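Local atomic coordinates of BT_4661 (PDB entry 4AK2), a protein that probably captures heparin and heparan sulphate at the bacterial cell surface through its carboxy-terminal glycan-binding domain, for use by a human gut Bacteroides. Residues A[155-169]-A[243-257]. Residues are numbered along the deposited sequence; the frame is centred on the assembly and turned at random.
With NA (sodium ion), chain C; SGN (2-deoxy-6-O-sulfo-2-(sulfoamino)-alpha-D-glucopyranose), chain B; IDS (2-O-sulfo-alpha-L-idopyranuronic acid), chain D; IDS (2-O-sulfo-alpha-L-idopyranuronic acid), chain E.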
ATOM      1  N   THR A 155     -11.600   9.887 -21.508  1.00 17.04           N
ATOM      2  CA  THR A 155     -12.403  10.807 -20.702  1.00 17.66           C
ATOM      3  C   THR A 155     -12.327  10.468 -19.199  1.00 18.30           C
ATOM      4  O   THR A 155     -13.009  11.089 -18.376  1.00 19.45           O
ATOM      5  CB  THR A 155     -13.895  10.790 -21.138  1.00 18.88           C
ATOM      6  OG1 THR A 155     -14.410   9.456 -21.057  1.00 18.31           O
ATOM      7  CG2 THR A 155     -14.145  11.388 -22.551  1.00 22.21           C
ATOM      8  N   PHE A 156     -11.507   9.490 -18.828  1.00 16.59           N
ATOM      9  CA  PHE A 156     -11.353   9.117 -17.416  1.00 15.58           C
ATOM     10  C   PHE A 156     -10.361  10.079 -16.769  1.00 14.59           C
ATOM     11  O   PHE A 156      -9.359  10.449 -17.384  1.00 15.23           O
ATOM     12  CB  PHE A 156     -10.849   7.682 -17.332  1.00 15.90           C
ATOM     13  CG  PHE A 156     -10.962   7.055 -15.966  1.00 15.07           C
ATOM     14  CD1 PHE A 156     -12.220   6.733 -15.440  1.00 15.92           C
ATOM     15  CD2 PHE A 156      -9.815   6.755 -15.204  1.00 14.17           C
ATOM     16  CE1 PHE A 156     -12.326   6.121 -14.204  1.00 16.26           C
ATOM     17  CE2 PHE A 156      -9.933   6.129 -13.956  1.00 14.91           C
ATOM     18  CZ  PHE A 156     -11.200   5.821 -13.462  1.00 16.38           C
ATOM     19  N   ARG A 157     -10.677  10.529 -15.551  1.00 14.43           N
ATOM     20  CA  ARG A 157      -9.748  11.334 -14.734  1.00 14.67           C
ATOM     21  C   ARG A 157      -9.696  10.747 -13.334  1.00 13.29           C
ATOM     22  O   ARG A 157     -10.716  10.275 -12.836  1.00 14.94           O
ATOM     23  CB  ARG A 157     -10.165  12.827 -14.669  1.00 16.62           C
ATOM     24  CG  ARG A 157     -10.242  13.511 -16.039  1.00 16.52           C
ATOM     25  CD  ARG A 157      -8.888  13.662 -16.757  1.00 17.04           C
ATOM     26  NE  ARG A 157      -9.043  14.391 -18.009  1.00 19.73           N
ATOM     27  CZ  ARG A 157      -9.396  13.843 -19.155  1.00 20.41           C
ATOM     28  NH1 ARG A 157      -9.579  12.531 -19.255  1.00 22.63           N
ATOM     29  NH2 ARG A 157      -9.507  14.620 -20.226  1.00 25.55           N
ATOM     30  N   LEU A 158      -8.526  10.771 -12.703  1.00 12.93           N
ATOM     31  CA  LEU A 158      -8.286  10.012 -11.463  1.00 13.58           C
ATOM     32  C   LEU A 158      -7.296  10.791 -10.595  1.00 11.97           C
ATOM     33  O   LEU A 158      -6.262  11.229 -11.080  1.00 12.86           O
ATOM     34  CB  LEU A 158      -7.683   8.651 -11.864  1.00 12.77           C
ATOM     35  CG  LEU A 158      -7.539   7.641 -10.714  1.00 13.34           C
ATOM     36  CD1 LEU A 158      -8.920   7.156 -10.226  1.00 14.70           C
ATOM     37  CD2 LEU A 158      -6.737   6.442 -11.167  1.00 13.55           C
ATOM     38  N   ASP A 159      -7.637  11.054  -9.330  1.00 12.90           N
ATOM     39  CA  ASP A 159      -6.757  11.890  -8.503  1.00 12.64           C
ATOM     40  C   ASP A 159      -6.895  11.588  -7.033  1.00 11.83           C
ATOM     41  O   ASP A 159      -8.022  11.362  -6.570  1.00 12.84           O
ATOM     42  CB  ASP A 159      -7.106  13.362  -8.751  1.00 12.92           C
ATOM     43  CG  ASP A 159      -5.981  14.331  -8.487  1.00 13.60           C
ATOM     44  OD1 ASP A 159      -4.811  13.974  -8.701  1.00 14.38           O
ATOM     45  OD2 ASP A 159      -6.259  15.498  -8.084  1.00 16.65           O
ATOM     46  N   TYR A 160      -5.784  11.578  -6.301  1.00 11.10           N
ATOM     47  CA  TYR A 160      -5.886  11.518  -4.836  1.00 12.24           C
ATOM     48  C   TYR A 160      -6.745  12.661  -4.335  1.00 12.74           C
ATOM     49  O   TYR A 160      -6.791  13.756  -4.892  1.00 12.43           O
ATOM     50  CB  TYR A 160      -4.503  11.572  -4.215  1.00 13.43           C
ATOM     51  CG  TYR A 160      -3.738  10.251  -4.223  1.00 12.06           C
ATOM     52  CD1 TYR A 160      -3.883   9.349  -3.183  1.00 13.40           C
ATOM     53  CD2 TYR A 160      -2.841   9.918  -5.267  1.00 12.27           C
ATOM     54  CE1 TYR A 160      -3.190   8.140  -3.134  1.00 11.84           C
ATOM     55  CE2 TYR A 160      -2.166   8.738  -5.223  1.00 12.59           C
ATOM     56  CZ  TYR A 160      -2.301   7.858  -4.191  1.00 11.27           C
ATOM     57  OH  TYR A 160      -1.562   6.687  -4.164  1.00 12.23           O
ATOM     58  N   ARG A 161      -7.385  12.383  -3.192  1.00 12.69           N
ATOM     59  CA  ARG A 161      -8.405  13.318  -2.615  1.00 12.34           C
ATOM     60  C   ARG A 161      -8.323  13.558  -1.116  1.00 11.69           C
ATOM     61  O   ARG A 161      -8.410  14.730  -0.683  1.00 13.38           O
ATOM     62  CB  ARG A 161      -9.827  12.888  -2.998  1.00 13.14           C
ATOM     63  CG  ARG A 161     -10.974  13.783  -2.475  1.00 14.17           C
ATOM     64  CD  ARG A 161     -10.816  15.229  -2.946  1.00 14.59           C
ATOM     65  NE  ARG A 161     -11.917  16.072  -2.471  1.00 16.82           N
ATOM     66  CZ  ARG A 161     -11.955  16.638  -1.267  1.00 16.61           C
ATOM     67  NH1 ARG A 161     -10.958  16.450  -0.390  1.00 17.26           N
ATOM     68  NH2 ARG A 161     -13.016  17.349  -0.915  1.00 20.78           N
ATOM     69  N   ARG A 162      -8.293  12.493  -0.319  1.00 12.40           N
ATOM     70  CA  ARG A 162      -8.551  12.615   1.135  1.00 12.84           C
ATOM     71  C   ARG A 162      -8.106  11.313   1.779  1.00 13.40           C
ATOM     72  O   ARG A 162      -7.741  10.356   1.076  1.00 13.80           O
ATOM     73  CB  ARG A 162     -10.050  12.858   1.431  1.00 13.90           C
ATOM     74  CG  ARG A 162     -10.989  11.801   0.917  1.00 14.92           C
ATOM     75  CD  ARG A 162     -12.410  11.885   1.474  1.00 13.96           C
ATOM     76  NE  ARG A 162     -13.140  13.095   1.062  1.00 14.67           N
ATOM     77  CZ  ARG A 162     -13.817  13.258  -0.070  1.00 15.94           C
ATOM     78  NH1 ARG A 162     -13.754  12.330  -1.044  1.00 15.20           N
ATOM     79  NH2 ARG A 162     -14.509  14.382  -0.273  1.00 17.56           N
ATOM     80  N   ASP A 163      -8.164  11.244   3.102  1.00 12.74           N
ATOM     81  CA  ASP A 163      -8.014  10.028   3.881  1.00 13.52           C
ATOM     82  C   ASP A 163      -6.640   9.390   3.592  1.00 11.71           C
ATOM     83  O   ASP A 163      -6.558   8.225   3.154  1.00 12.63           O
ATOM     84  CB  ASP A 163      -9.187   9.058   3.647  1.00 14.18           C
ATOM     85  CG  ASP A 163     -10.533   9.612   4.109  1.00 16.53           C
ATOM     86  OD1 ASP A 163     -10.549  10.520   4.942  1.00 21.13           O
ATOM     87  OD2 ASP A 163     -11.520   9.107   3.590  1.00 17.73           O
ATOM     88  N   PHE A 164      -5.595  10.141   3.890  1.00 11.65           N
ATOM     89  CA  PHE A 164      -4.229   9.683   3.729  1.00 11.90           C
ATOM     90  C   PHE A 164      -3.752   9.107   5.050  1.00 12.35           C
ATOM     91  O   PHE A 164      -3.992   9.680   6.124  1.00 13.26           O
ATOM     92  CB  PHE A 164      -3.320  10.832   3.310  1.00 12.71           C
ATOM     93  CG  PHE A 164      -3.723  11.499   2.030  1.00 12.27           C
ATOM     94  CD1 PHE A 164      -3.244  11.036   0.818  1.00 13.12           C
ATOM     95  CD2 PHE A 164      -4.583  12.606   2.032  1.00 12.98           C
ATOM     96  CE1 PHE A 164      -3.605  11.648  -0.358  1.00 13.43           C
ATOM     97  CE2 PHE A 164      -4.955  13.230   0.857  1.00 13.21           C
ATOM     98  CZ  PHE A 164      -4.480  12.747  -0.351  1.00 13.21           C
ATOM     99  N   PHE A 165      -3.095   7.954   5.004  1.00 12.32           N
ATOM    100  CA  PHE A 165      -2.587   7.272   6.199  1.00 12.41           C
ATOM    101  C   PHE A 165      -1.167   6.799   5.881  1.00 11.54           C
ATOM    102  O   PHE A 165      -0.895   6.332   4.723  1.00 12.07           O
ATOM    103  CB  PHE A 165      -3.354   6.010   6.540  1.00 12.91           C
ATOM    104  CG  PHE A 165      -4.821   6.232   6.890  1.00 13.89           C
ATOM    105  CD1 PHE A 165      -5.771   6.475   5.864  1.00 14.42           C
ATOM    106  CD2 PHE A 165      -5.281   6.125   8.215  1.00 15.04           C
ATOM    107  CE1 PHE A 165      -7.113   6.638   6.143  1.00 15.76           C
ATOM    108  CE2 PHE A 165      -6.641   6.276   8.479  1.00 15.80           C
ATOM    109  CZ  PHE A 165      -7.546   6.540   7.456  1.00 16.65           C
ATOM    110  N   TYR A 166      -0.278   6.809   6.848  1.00 11.49           N
ATOM    111  CA  TYR A 166       1.057   6.285   6.670  1.00 11.75           C
ATOM    112  C   TYR A 166       1.428   5.343   7.775  1.00 11.55           C
ATOM    113  O   TYR A 166       1.180   5.646   8.985  1.00 13.82           O
ATOM    114  CB  TYR A 166       2.081   7.440   6.637  1.00 12.60           C
ATOM    115  CG  TYR A 166       3.502   6.991   6.408  1.00 11.52           C
ATOM    116  CD1 TYR A 166       3.985   6.847   5.111  1.00 12.34           C
ATOM    117  CD2 TYR A 166       4.363   6.741   7.464  1.00 11.92           C
ATOM    118  CE1 TYR A 166       5.279   6.442   4.876  1.00 12.46           C
ATOM    119  CE2 TYR A 166       5.669   6.322   7.264  1.00 11.81           C
ATOM    120  CZ  TYR A 166       6.113   6.168   5.932  1.00 11.25           C
ATOM    121  OH  TYR A 166       7.407   5.792   5.603  1.00 12.11           O
ATOM    122  N   TYR A 167       2.077   4.220   7.468  1.00 12.13           N
ATOM    123  CA  TYR A 167       2.481   3.242   8.484  1.00 12.15           C
ATOM    124  C   TYR A 167       3.971   3.017   8.344  1.00 11.66           C
ATOM    125  O   TYR A 167       4.431   2.474   7.328  1.00 12.33           O
ATOM    126  CB  TYR A 167       1.721   1.919   8.311  1.00 13.70           C
ATOM    127  CG  TYR A 167       0.250   2.178   8.447  1.00 13.57           C
ATOM    128  CD1 TYR A 167      -0.308   2.342   9.735  1.00 13.58           C
ATOM    129  CD2 TYR A 167      -0.574   2.346   7.351  1.00 13.76           C
ATOM    130  CE1 TYR A 167      -1.634   2.697   9.906  1.00 13.84           C
ATOM    131  CE2 TYR A 167      -1.952   2.660   7.521  1.00 12.69           C
ATOM    132  CZ  TYR A 167      -2.469   2.827   8.818  1.00 12.69           C
ATOM    133  OH  TYR A 167      -3.799   3.160   9.006  1.00 14.62           O
ATOM    134  N   ASN A 168       4.738   3.448   9.338  1.00 11.90           N
ATOM    135  CA  ASN A 168       6.168   3.166   9.353  1.00 12.41           C
ATOM    136  C   ASN A 168       6.363   1.668   9.426  1.00 13.07           C
ATOM    137  O   ASN A 168       5.643   0.955  10.153  1.00 15.36           O
ATOM    138  CB  ASN A 168       6.803   3.801  10.600  1.00 14.13           C
ATOM    139  CG  ASN A 168       8.305   3.600  10.624  1.00 14.62           C
ATOM    140  OD1 ASN A 168       8.973   3.763   9.621  1.00 14.41           O
ATOM    141  ND2 ASN A 168       8.834   3.192  11.758  1.00 22.05           N
ATOM    142  N   ILE A 169       7.289   1.158   8.623  1.00 12.60           N
ATOM    143  CA  ILE A 169       7.593  -0.280   8.614  1.00 13.83           C
ATOM    144  C   ILE A 169       8.932  -0.513   9.272  1.00 13.68           C
ATOM    145  O   ILE A 169       8.987  -1.075  10.378  1.00 17.42           O
ATOM    146  CB  ILE A 169       7.497  -0.898   7.189  1.00 12.41           C
ATOM    147  CG1 ILE A 169       6.007  -0.888   6.741  1.00 14.03           C
ATOM    148  CG2 ILE A 169       8.114  -2.272   7.124  1.00 15.61           C
ATOM    149  CD1 ILE A 169       5.795  -1.125   5.245  1.00 15.50           C
ATOM    150  N   ALA A 243      11.827   7.622   4.021  1.00 11.11           N
ATOM    151  CA  ALA A 243      10.614   6.857   4.295  1.00 10.29           C
ATOM    152  C   ALA A 243      10.903   5.367   4.136  1.00 10.83           C
ATOM    153  O   ALA A 243      11.558   4.953   3.146  1.00 11.96           O
ATOM    154  CB  ALA A 243       9.456   7.241   3.389  1.00 11.98           C
ATOM    155  N   ASN A 244      10.421   4.561   5.078  1.00 11.01           N
ATOM    156  CA  ASN A 244      10.477   3.120   5.011  1.00 11.03           C
ATOM    157  C   ASN A 244       9.167   2.673   5.626  1.00 10.08           C
ATOM    158  O   ASN A 244       9.023   2.590   6.859  1.00 11.58           O
ATOM    159  CB  ASN A 244      11.701   2.542   5.728  1.00 11.64           C
ATOM    160  CG  ASN A 244      11.826   1.074   5.518  1.00 12.01           C
ATOM    161  OD1 ASN A 244      10.973   0.304   5.944  1.00 13.16           O
ATOM    162  ND2 ASN A 244      12.884   0.683   4.820  1.00 15.82           N
ATOM    163  N   GLY A 245       8.158   2.523   4.799  1.00 10.20           N
ATOM    164  CA  GLY A 245       6.786   2.432   5.271  1.00 10.87           C
ATOM    165  C   GLY A 245       5.793   2.490   4.145  1.00  9.83           C
ATOM    166  O   GLY A 245       6.189   2.494   2.964  1.00 10.71           O
ATOM    167  N   ALA A 246       4.508   2.506   4.455  1.00 10.57           N
ATOM    168  CA  ALA A 246       3.464   2.341   3.458  1.00 10.45           C
ATOM    169  C   ALA A 246       2.409   3.430   3.570  1.00 10.18           C
ATOM    170  O   ALA A 246       1.924   3.714   4.689  1.00 12.25           O
ATOM    171  CB  ALA A 246       2.810   0.973   3.582  1.00 12.44           C
ATOM    172  N   MET A 247       2.000   4.019   2.465  1.00 10.52           N
ATOM    173  CA  MET A 247       0.985   5.085   2.391  1.00  9.98           C
ATOM    174  C   MET A 247      -0.202   4.662   1.590  1.00 11.33           C
ATOM    175  O   MET A 247      -0.073   4.104   0.460  1.00 11.19           O
ATOM    176  CB  MET A 247       1.608   6.376   1.841  1.00 11.58           C
ATOM    177  CG  MET A 247       0.653   7.594   1.824  1.00 11.89           C
ATOM    178  SD  MET A 247      -0.509   7.670   0.439  1.00 13.82           S
ATOM    179  CE  MET A 247       0.589   8.205  -0.867  1.00 17.52           C
ATOM    180  N   ILE A 248      -1.389   4.921   2.148  1.00 11.20           N
ATOM    181  CA  ILE A 248      -2.642   4.751   1.426  1.00 10.96           C
ATOM    182  C   ILE A 248      -3.429   6.060   1.432  1.00 10.25           C
ATOM    183  O   ILE A 248      -3.393   6.766   2.475  1.00 12.96           O
ATOM    184  CB  ILE A 248      -3.436   3.544   1.935  1.00 11.40           C
ATOM    185  CG1 ILE A 248      -4.711   3.336   1.123  1.00 14.14           C
ATOM    186  CG2 ILE A 248      -3.786   3.703   3.440  1.00 13.20           C
ATOM    187  CD1 ILE A 248      -5.418   2.019   1.426  1.00 17.47           C
ATOM    188  N   GLY A 249      -4.093   6.398   0.342  1.00 10.95           N
ATOM    189  CA  GLY A 249      -5.009   7.578   0.281  1.00 12.17           C
ATOM    190  C   GLY A 249      -6.191   7.245  -0.546  1.00 11.82           C
ATOM    191  O   GLY A 249      -6.147   6.391  -1.425  1.00 12.77           O
ATOM    192  N   GLN A 250      -7.333   7.907  -0.304  1.00 11.93           N
ATOM    193  CA  GLN A 250      -8.482   7.786  -1.161  1.00 12.05           C
ATOM    194  C   GLN A 250      -8.250   8.522  -2.457  1.00 11.32           C
ATOM    195  O   GLN A 250      -7.733   9.657  -2.471  1.00 12.24           O
ATOM    196  CB  GLN A 250      -9.750   8.343  -0.454  1.00 13.84           C
ATOM    197  CG  GLN A 250     -10.980   7.997  -1.258  1.00 14.50           C
ATOM    198  CD  GLN A 250     -12.200   8.756  -0.751  1.00 14.53           C
ATOM    199  OE1 GLN A 250     -12.447   9.869  -1.214  1.00 15.12           O
ATOM    200  NE2 GLN A 250     -12.917   8.183   0.249  1.00 16.60           N
ATOM    201  N   ILE A 251      -8.688   7.859  -3.533  1.00 12.10           N
ATOM    202  CA  ILE A 251      -8.574   8.381  -4.902  1.00 12.86           C
ATOM    203  C   ILE A 251     -10.001   8.510  -5.478  1.00 12.61           C
ATOM    204  O   ILE A 251     -10.858   7.650  -5.221  1.00 13.39           O
ATOM    205  CB  ILE A 251      -7.694   7.438  -5.775  1.00 12.98           C
ATOM    206  CG1 ILE A 251      -6.271   7.404  -5.227  1.00 12.69           C
ATOM    207  CG2 ILE A 251      -7.679   7.880  -7.233  1.00 17.06           C
ATOM    208  CD1 ILE A 251      -5.421   6.257  -5.814  1.00 14.68           C
ATOM    209  N   THR A 252     -10.272   9.621  -6.154  1.00 13.05           N
ATOM    210  CA  THR A 252     -11.579   9.825  -6.760  1.00 13.09           C
ATOM    211  C   THR A 252     -11.457   9.822  -8.271  1.00 12.82           C
ATOM    212  O   THR A 252     -10.367  10.091  -8.826  1.00 13.94           O
ATOM    213  CB  THR A 252     -12.252  11.121  -6.276  1.00 14.86           C
ATOM    214  OG1 THR A 252     -11.439  12.247  -6.600  1.00 15.01           O
ATOM    215  CG2 THR A 252     -12.446  11.049  -4.756  1.00 16.10           C
ATOM    216  N   TYR A 253     -12.547   9.540  -8.962  1.00 13.95           N
ATOM    217  CA  TYR A 253     -12.498   9.528 -10.435  1.00 14.41           C
ATOM    218  C   TYR A 253     -13.721  10.214 -10.992  1.00 14.81           C
ATOM    219  O   TYR A 253     -14.722  10.419 -10.295  1.00 16.26           O
ATOM    220  CB  TYR A 253     -12.362   8.109 -11.007  1.00 14.36           C
ATOM    221  CG  TYR A 253     -13.502   7.176 -10.659  1.00 13.79           C
ATOM    222  CD1 TYR A 253     -14.688   7.184 -11.413  1.00 15.69           C
ATOM    223  CD2 TYR A 253     -13.359   6.218  -9.655  1.00 14.97           C
ATOM    224  CE1 TYR A 253     -15.727   6.316 -11.121  1.00 15.43           C
ATOM    225  CE2 TYR A 253     -14.401   5.350  -9.344  1.00 14.92           C
ATOM    226  CZ  TYR A 253     -15.558   5.376 -10.107  1.00 14.82           C
ATOM    227  OH  TYR A 253     -16.567   4.500  -9.814  1.00 17.29           O
ATOM    228  N   ASP A 254     -13.595  10.593 -12.263  1.00 15.45           N
ATOM    229  CA  ASP A 254     -14.632  11.203 -13.055  1.00 16.16           C
ATOM    230  C   ASP A 254     -14.602  10.545 -14.430  1.00 14.66           C
ATOM    231  O   ASP A 254     -13.515  10.331 -14.973  1.00 17.17           O
ATOM    232  CB  ASP A 254     -14.365  12.719 -13.121  1.00 17.55           C
ATOM    233  CG  ASP A 254     -15.448  13.509 -13.847  1.00 18.91           C
ATOM    234  OD1 ASP A 254     -15.461  13.543 -15.089  1.00 20.19           O
ATOM    235  OD2 ASP A 254     -16.279  14.139 -13.187  1.00 21.61           O
ATOM    236  N   VAL A 255     -15.789  10.241 -14.990  1.00 16.13           N
ATOM    237  CA  VAL A 255     -15.857   9.563 -16.303  1.00 16.27           C
ATOM    238  C   VAL A 255     -16.278  10.521 -17.437  1.00 16.79           C
ATOM    239  O   VAL A 255     -16.564  10.080 -18.568  1.00 20.43           O
ATOM    240  CB  VAL A 255     -16.810   8.328 -16.289  1.00 17.85           C
ATOM    241  CG1 VAL A 255     -16.304   7.235 -15.342  1.00 19.13           C
ATOM    242  CG2 VAL A 255     -18.261   8.737 -15.993  1.00 19.21           C
ATOM    243  N   THR A 256     -16.240  11.818 -17.139  1.00 19.63           N
ATOM    244  CA  THR A 256     -16.674  12.848 -18.074  1.00 20.18           C
ATOM    245  C   THR A 256     -15.591  13.892 -18.317  1.00 21.15           C
ATOM    246  O   THR A 256     -15.883  15.007 -18.756  1.00 25.52           O
ATOM    247  CB  THR A 256     -17.964  13.551 -17.618  1.00 24.53           C
ATOM    248  OG1 THR A 256     -17.793  14.097 -16.302  1.00 25.82           O
ATOM    249  CG2 THR A 256     -19.158  12.579 -17.634  1.00 29.98           C
ATOM    250  N   GLY A 257     -14.332  13.527 -18.098  1.00 17.63           N
ATOM    251  CA  GLY A 257     -13.222  14.408 -18.505  1.00 20.23           C
ATOM    252  C   GLY A 257     -12.915  15.578 -17.582  1.00 19.89           C
ATOM    253  O   GLY A 257     -12.199  16.499 -17.970  1.00 23.47           O
TER
HETATM  254 NA    NA C1715      -7.913   5.876   2.243  1.00 29.67          NA
HETATM  255  C1  SGN B   1      -9.433  20.821   2.033  1.00 19.32           C
HETATM  256  C2  SGN B   1     -10.085  19.525   1.542  1.00 17.91           C
HETATM  257  C3  SGN B   1     -11.350  19.270   2.370  1.00 18.01           C
HETATM  258  C4  SGN B   1     -11.039  19.299   3.856  1.00 17.96           C
HETATM  259  C5  SGN B   1     -10.365  20.612   4.265  1.00 19.14           C
HETATM  260  C6  SGN B   1      -9.867  20.518   5.712  1.00 21.59           C
HETATM  261  N2  SGN B   1     -10.354  19.625   0.113  1.00 19.63           N
HETATM  262  O1  SGN B   1     -10.232  21.948   1.687  1.00 22.45           O
HETATM  263  O3  SGN B   1     -11.839  17.980   2.000  1.00 21.65           O
HETATM  264  O4  SGN B   1     -12.273  19.305   4.593  1.00 17.90           O
HETATM  265  O5  SGN B   1      -9.208  20.756   3.441  1.00 19.25           O
HETATM  266  O6  SGN B   1      -9.285  21.748   6.105  1.00 28.25           O
HETATM  267  S1  SGN B   1      -9.244  19.387  -1.006  1.00 19.39           S
HETATM  268  O1S SGN B   1      -9.931  19.048  -2.233  1.00 20.90           O
HETATM  269  O2S SGN B   1      -8.371  20.518  -1.182  1.00 21.99           O
HETATM  270  O3S SGN B   1      -8.389  18.177  -0.505  1.00 19.43           O
HETATM  271  S2  SGN B   1      -8.560  21.849   7.460  1.00 44.10           S
HETATM  272  O4S SGN B   1      -9.540  21.716   8.536  1.00 51.65           O
HETATM  273  O5S SGN B   1      -7.905  23.355   7.484  1.00 68.35           O
HETATM  274  O6S SGN B   1      -7.469  20.864   7.463  1.00 41.79           O
HETATM  275  C1  IDS D   2     -12.490  18.160   5.436  1.00 19.77           C
HETATM  276  C2  IDS D   2     -13.625  18.502   6.415  1.00 19.03           C
HETATM  277  C3  IDS D   2     -15.014  18.513   5.761  1.00 18.46           C
HETATM  278  C4  IDS D   2     -15.259  17.310   4.845  1.00 17.46           C
HETATM  279  C5  IDS D   2     -14.071  17.171   3.881  1.00 16.76           C
HETATM  280  C6  IDS D   2     -14.149  16.013   2.920  1.00 18.26           C
HETATM  281  O2  IDS D   2     -13.622  17.534   7.475  1.00 19.73           O
HETATM  282  O3  IDS D   2     -15.213  19.717   5.018  1.00 20.89           O
HETATM  283  O4  IDS D   2     -15.382  16.106   5.612  1.00 17.56           O
HETATM  284  O5  IDS D   2     -12.862  17.027   4.652  1.00 18.83           O
HETATM  285  O6A IDS D   2     -15.051  15.985   2.055  1.00 19.29           O
HETATM  286  O6B IDS D   2     -13.290  15.106   3.063  1.00 20.09           O
HETATM  287  S   IDS D   2     -12.740  17.714   8.763  1.00 21.94           S
HETATM  288  O1S IDS D   2     -12.813  16.493   9.569  1.00 24.26           O
HETATM  289  O2S IDS D   2     -11.366  17.995   8.297  1.00 28.76           O
HETATM  290  O3S IDS D   2     -13.345  18.882   9.410  1.00 27.25           O
HETATM  291  C1  IDS E   4     -16.610  10.622   4.917  1.00 17.87           C
HETATM  292  C2  IDS E   4     -15.774   9.755   4.012  1.00 18.09           C
HETATM  293  C3  IDS E   4     -14.586   9.047   4.714  1.00 17.47           C
HETATM  294  C4  IDS E   4     -15.004   8.430   6.041  1.00 19.79           C
HETATM  295  C5  IDS E   4     -15.705   9.523   6.857  1.00 19.18           C
HETATM  296  C6  IDS E   4     -16.016   9.076   8.252  1.00 20.61           C
HETATM  297  O2  IDS E   4     -16.658   8.845   3.341  1.00 19.29           O
HETATM  298  O3  IDS E   4     -13.551  10.015   4.943  1.00 20.23           O
HETATM  299  O4  IDS E   4     -15.885   7.338   5.747  1.00 20.99           O
HETATM  300  O5  IDS E   4     -16.870   9.959   6.146  1.00 18.57           O
HETATM  301  O6A IDS E   4     -15.047   8.713   8.954  1.00 24.10           O
HETATM  302  O6B IDS E   4     -17.192   9.079   8.658  1.00 21.45           O
HETATM  303  S   IDS E   4     -16.283   8.182   2.011  1.00 19.68           S
HETATM  304  O1S IDS E   4     -17.583   7.860   1.408  1.00 24.21           O
HETATM  305  O2S IDS E   4     -15.507   9.167   1.252  1.00 17.88           O
HETATM  306  O3S IDS E   4     -15.477   6.971   2.351  1.00 21.35           O
HETATM  307  O   HOH W   1     -14.490   7.656 -18.785  1.00 17.13           O
HETATM  308  O   HOH W   2      -1.834   5.162  -1.877  1.00 12.33           O
HETATM  309  O   HOH W   3      -9.321  14.385  -6.183  1.00 15.22           O
HETATM  310  O   HOH W   4     -11.319   6.524   2.571  1.00 24.37           O
HETATM  311  O   HOH W   5       9.233   5.588   7.511  1.00 12.83           O
HETATM  312  O   HOH W   6      -8.488   3.750   3.563  1.00 34.40           O
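Arg162 and Gln250 run side by side where 155-169 turns a corner against strand 245-254, and both reach the bound heparin chain. Arg162 NH1 gives Gln250 OE1 a fairly straight bond of 2.8 Å, lying in both the guanidinium and the carbonyl plane although the amide is turned 67° from the guanidinium. A bend at chi3 (66°) leaves Arg162 NE and NH2 for the two carboxylate oxygens of one iduronate, with Arg162 NE 2.8 Å from the iduronate O6B. With OE1 so engaged, the extended Gln250 presents NE2 to sulfate oxygen O2S of a second iduronate at 2.9 Å, and Asp163 OD2 accepts from that sugar's O3. Asp163 O, with Ser270, also binds sodium. Arg161 NH1 and NH2 share the glucosamine O3, N-sulfo oxygen O1S of that sugar sits over one face of the Arg161 guanidinium, and Arg161 NE bonds to Gln261 O.

On the reverse side, Ile251 CG1 makes a CH-pi contact over one face of Tyr160, 3.8 Å from the ring centroid and 14° off its normal, and Ile251 CG2 presses on Leu158 CD1 at 3.3 Å, a tight fit.

Backbone hydrogen bonds of the antiparallel pair, such as Phe165 N to Ile248 O, continue beyond the corner. Strand 268-276 flanks 245-254, strand 178-179 pairs with 163-168, and helix 187-195 packs on Phe164 and Tyr166.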